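Local coordinates for superantigen-like protein SSL8 (Staphylococcus aureus, PDB 3R2T) that is of unknown function but, as a secreted superantigen-like member of the staphylococcal/streptococcal toxin family, probably acts outside the bacterial cell, at residues L199-I209 with K218-K226. Numbering follows the deposited sequence.
With SO4 (sulfate ion), chain C.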
loop_
_atom_site.group_PDB
_atom_site.type_symbol
_atom_site.label_atom_id
_atom_site.label_comp_id
_atom_site.label_asym_id
_atom_site.label_seq_id
_atom_site.Cartn_x
_atom_site.Cartn_y
_atom_site.Cartn_z
ATOM N N LEU A 199 26.508 -7.652 -3.119
ATOM C CA LEU A 199 25.333 -8.341 -2.641
ATOM C C LEU A 199 24.272 -8.220 -3.727
ATOM O O LEU A 199 24.112 -7.156 -4.338
ATOM C CB LEU A 199 24.812 -7.722 -1.336
ATOM C CG LEU A 199 23.542 -8.370 -0.771
ATOM C CD1 LEU A 199 23.798 -9.833 -0.388
ATOM C CD2 LEU A 199 22.982 -7.570 0.424
ATOM N N TYR A 200 23.558 -9.319 -3.951
ATOM C CA TYR A 200 22.492 -9.416 -4.949
ATOM C C TYR A 200 22.995 -9.234 -6.386
ATOM O O TYR A 200 22.215 -8.880 -7.261
ATOM C CB TYR A 200 21.329 -8.431 -4.678
ATOM C CG TYR A 200 20.767 -8.457 -3.278
ATOM C CD1 TYR A 200 20.308 -9.639 -2.716
ATOM C CD2 TYR A 200 20.649 -7.290 -2.538
ATOM C CE1 TYR A 200 19.784 -9.671 -1.429
ATOM C CE2 TYR A 200 20.115 -7.303 -1.243
ATOM C CZ TYR A 200 19.683 -8.504 -0.700
ATOM O OH TYR A 200 19.154 -8.542 0.575
ATOM N N GLU A 201 24.285 -9.472 -6.629
ATOM C CA GLU A 201 24.851 -9.348 -7.988
ATOM C C GLU A 201 25.540 -10.637 -8.417
ATOM O O GLU A 201 26.560 -10.598 -9.102
ATOM C CB GLU A 201 25.845 -8.183 -8.088
ATOM C CG GLU A 201 25.232 -6.800 -7.870
ATOM C CD GLU A 201 26.226 -5.659 -8.103
ATOM O OE1 GLU A 201 27.410 -5.946 -8.399
ATOM O OE2 GLU A 201 25.821 -4.479 -7.993
ATOM N N GLY A 202 24.973 -11.777 -8.013
ATOM C CA GLY A 202 25.524 -13.096 -8.349
ATOM C C GLY A 202 26.777 -13.503 -7.577
ATOM O O GLY A 202 27.468 -14.441 -7.973
ATOM N N SER A 203 27.079 -12.805 -6.484
ATOM C CA SER A 203 28.258 -13.122 -5.664
ATOM C C SER A 203 27.799 -13.546 -4.265
ATOM O O SER A 203 28.082 -14.657 -3.808
ATOM C CB SER A 203 29.200 -11.915 -5.583
ATOM O OG SER A 203 30.376 -12.234 -4.856
ATOM N N ALA A 204 27.105 -12.638 -3.596
ATOM C CA ALA A 204 26.538 -12.890 -2.283
ATOM C C ALA A 204 25.058 -12.844 -2.570
ATOM O O ALA A 204 24.603 -11.980 -3.313
ATOM C CB ALA A 204 26.937 -11.811 -1.294
ATOM N N ASP A 205 24.307 -13.764 -1.982
ATOM C CA ASP A 205 22.880 -13.866 -2.258
ATOM C C ASP A 205 22.037 -14.071 -0.992
ATOM O O ASP A 205 20.913 -13.582 -0.878
ATOM C CB ASP A 205 22.715 -15.076 -3.180
ATOM C CG ASP A 205 21.409 -15.087 -3.925
ATOM O OD1 ASP A 205 21.333 -15.823 -4.940
ATOM O OD2 ASP A 205 20.478 -14.351 -3.531
ATOM N N LYS A 206 22.585 -14.822 -0.052
ATOM C CA LYS A 206 21.905 -15.144 1.170
ATOM C C LYS A 206 22.786 -14.676 2.313
ATOM O O LYS A 206 23.911 -14.244 2.094
ATOM C CB LYS A 206 21.700 -16.659 1.245
ATOM C CG LYS A 206 20.904 -17.237 0.072
ATOM C CD LYS A 206 20.690 -18.740 0.162
ATOM C CE LYS A 206 19.799 -19.204 -0.995
ATOM N NZ LYS A 206 19.544 -20.682 -1.013
ATOM N N GLY A 207 22.275 -14.770 3.527
ATOM C CA GLY A 207 23.023 -14.352 4.695
ATOM C C GLY A 207 22.161 -13.647 5.724
ATOM O O GLY A 207 20.932 -13.751 5.714
ATOM N N ARG A 208 22.813 -12.927 6.619
ATOM C CA ARG A 208 22.114 -12.210 7.672
ATOM C C ARG A 208 22.914 -11.057 8.232
ATOM O O ARG A 208 24.138 -11.013 8.103
ATOM C CB ARG A 208 21.812 -13.148 8.842
ATOM C CG ARG A 208 23.063 -13.784 9.451
ATOM C CD ARG A 208 22.754 -14.500 10.775
ATOM N NE ARG A 208 23.908 -15.233 11.305
ATOM C CZ ARG A 208 23.978 -15.766 12.529
ATOM N NH1 ARG A 208 22.975 -15.622 13.402
ATOM N NH2 ARG A 208 25.072 -16.429 12.896
ATOM N N ILE A 209 22.190 -10.145 8.877
ATOM C CA ILE A 209 22.763 -9.014 9.560
ATOM C C ILE A 209 22.353 -9.232 10.995
ATOM O O ILE A 209 21.175 -9.488 11.258
ATOM C CB ILE A 209 22.151 -7.671 9.109
ATOM C CG1 ILE A 209 22.255 -7.486 7.600
ATOM C CG2 ILE A 209 22.793 -6.476 9.886
ATOM C CD1 ILE A 209 21.449 -6.288 7.107
ATOM N N LYS A 218 19.777 -9.448 20.680
ATOM C CA LYS A 218 20.131 -9.178 19.300
ATOM C C LYS A 218 18.940 -8.985 18.391
ATOM O O LYS A 218 17.816 -9.404 18.688
ATOM C CB LYS A 218 21.077 -10.241 18.736
ATOM C CG LYS A 218 20.608 -11.673 18.688
ATOM C CD LYS A 218 19.671 -12.031 17.553
ATOM C CE LYS A 218 19.482 -13.534 17.526
ATOM N NZ LYS A 218 18.521 -14.016 16.494
ATOM N N TYR A 219 19.193 -8.276 17.308
ATOM C CA TYR A 219 18.216 -8.096 16.258
ATOM C C TYR A 219 18.838 -8.833 15.097
ATOM O O TYR A 219 20.036 -8.654 14.830
ATOM C CB TYR A 219 18.011 -6.618 15.895
ATOM C CG TYR A 219 17.320 -5.788 16.968
ATOM C CD1 TYR A 219 15.946 -5.584 16.933
ATOM C CD2 TYR A 219 18.042 -5.212 18.011
ATOM C CE1 TYR A 219 15.298 -4.814 17.904
ATOM C CE2 TYR A 219 17.402 -4.454 19.010
ATOM C CZ TYR A 219 16.038 -4.253 18.942
ATOM O OH TYR A 219 15.398 -3.496 19.899
ATOM N N GLU A 220 18.079 -9.687 14.426
ATOM C CA GLU A 220 18.615 -10.408 13.267
ATOM C C GLU A 220 17.725 -10.195 12.037
ATOM O O GLU A 220 16.504 -10.232 12.142
ATOM C CB GLU A 220 18.772 -11.896 13.562
ATOM C CG GLU A 220 19.386 -12.668 12.393
ATOM C CD GLU A 220 19.740 -14.101 12.727
ATOM O OE1 GLU A 220 20.306 -14.361 13.812
ATOM O OE2 GLU A 220 19.491 -14.971 11.872
ATOM N N ILE A 221 18.359 -9.986 10.882
ATOM C CA ILE A 221 17.661 -9.767 9.627
ATOM C C ILE A 221 18.184 -10.716 8.545
ATOM O O ILE A 221 19.368 -10.819 8.337
ATOM C CB ILE A 221 17.867 -8.318 9.113
ATOM C CG1 ILE A 221 17.404 -7.295 10.171
ATOM C CG2 ILE A 221 17.076 -8.096 7.771
ATOM C CD1 ILE A 221 17.932 -5.868 9.919
ATOM N N ASP A 222 17.274 -11.385 7.855
ATOM C CA ASP A 222 17.629 -12.306 6.801
ATOM C C ASP A 222 17.784 -11.521 5.500
ATOM O O ASP A 222 16.892 -10.770 5.101
ATOM C CB ASP A 222 16.522 -13.335 6.698
ATOM C CG ASP A 222 16.808 -14.446 5.706
ATOM O OD1 ASP A 222 17.792 -14.414 4.928
ATOM O OD2 ASP A 222 16.001 -15.379 5.727
ATOM N N LEU A 223 18.923 -11.681 4.844
ATOM C CA LEU A 223 19.191 -10.983 3.586
ATOM C C LEU A 223 18.483 -11.581 2.360
ATOM O O LEU A 223 18.555 -10.989 1.275
ATOM C CB LEU A 223 20.697 -10.969 3.302
ATOM C CG LEU A 223 21.589 -10.176 4.254
ATOM C CD1 LEU A 223 23.048 -10.372 3.876
ATOM C CD2 LEU A 223 21.206 -8.674 4.250
ATOM N N SER A 224 17.816 -12.729 2.514
ATOM C CA SER A 224 17.105 -13.389 1.385
ATOM C C SER A 224 15.851 -12.664 0.929
ATOM O O SER A 224 15.370 -12.906 -0.177
ATOM C CB SER A 224 16.686 -14.807 1.770
ATOM O OG SER A 224 17.825 -15.580 2.075
ATOM N N ASP A 225 15.287 -11.821 1.796
ATOM C CA ASP A 225 14.073 -11.066 1.453
ATOM C C ASP A 225 14.105 -9.670 2.102
ATOM O O ASP A 225 14.939 -9.408 2.955
ATOM C CB ASP A 225 12.810 -11.856 1.846
ATOM C CG ASP A 225 12.680 -12.078 3.364
ATOM O OD1 ASP A 225 13.513 -11.534 4.137
ATOM O OD2 ASP A 225 11.727 -12.798 3.774
ATOM N N LYS A 226 13.217 -8.782 1.668
ATOM C CA LYS A 226 13.165 -7.420 2.180
ATOM C C LYS A 226 12.823 -7.437 3.665
ATOM O O LYS A 226 12.186 -8.332 4.138
ATOM C CB LYS A 226 12.108 -6.609 1.395
ATOM C CG LYS A 226 12.043 -5.102 1.760
ATOM C CD LYS A 226 10.900 -4.327 1.050
ATOM C CE LYS A 226 11.039 -4.310 -0.477
ATOM N NZ LYS A 226 9.892 -3.562 -1.148
HETATM S S SO4 C . 7.995 -6.927 -1.041
HETATM O O1 SO4 C . 7.264 -7.758 -1.993
HETATM O O2 SO4 C . 7.660 -7.324 0.329
HETATM O O3 SO4 C . 9.415 -7.173 -1.227
HETATM O O4 SO4 C . 7.692 -5.504 -1.233
HETATM O O HOH W 1 19.548 -15.944 3.866
#
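E220 OE1 is gripped by two cations at once: R208 NH1 reaches it at 3.0 Å across the contact, and K218 NZ arrives from the opposite face of the carboxylate. The setting is the antiparallel hairpin of strands 207-213 and 218-222, at the margin of the five-stranded sheet in the C-terminal beta-grasp domain, and it illustrates how an edge strand is secured by different means on its two faces. Guanidinium and carboxylate planes stand 70° apart: OE1 lies in the guanidinium plane, while NH1 meets it from above the carboxylate plane. R208 CD crosses E220 near its carboxylate, 3.5 Å from OE2.

Between the strands, I209 and I221 form a hydrogen-bonded pair, I221 N donating to I209 O at 2.9 Å and I209 N to I221 O in return. Both side chains lie on the same, buried face, where I221 packs on D186 and R190 of helix 182-197. L223, just past the strand, extends this apolar layer: with CG beside the backbone N (chi1 -66°), its branch lies against G207 C and R208 N, and CD2 packs on I209 CG1 and CD1, each 3.7 Å away, the two side chains crossing at about a right angle.

The backbone of L223 is held at both ends. Its N donates to G207 O at 3.0 Å, while Y200 OH gives a short 2.6 Å bond to L223 O, approaching in the carbonyl plane on a lone pair; L223 O in turn lies at the edge of the Y200 ring. L199 CG covers one face of that ring. The hydroxyl, bonded also to R190 NH2, links helix 182-197 to the end of the hairpin. Beyond, D222 OD1 accepts from S224 N in an Asx turn within a type I turn, and one water joins the segments, accepting from G207 N and lying 2.6 Å from D222 OD1.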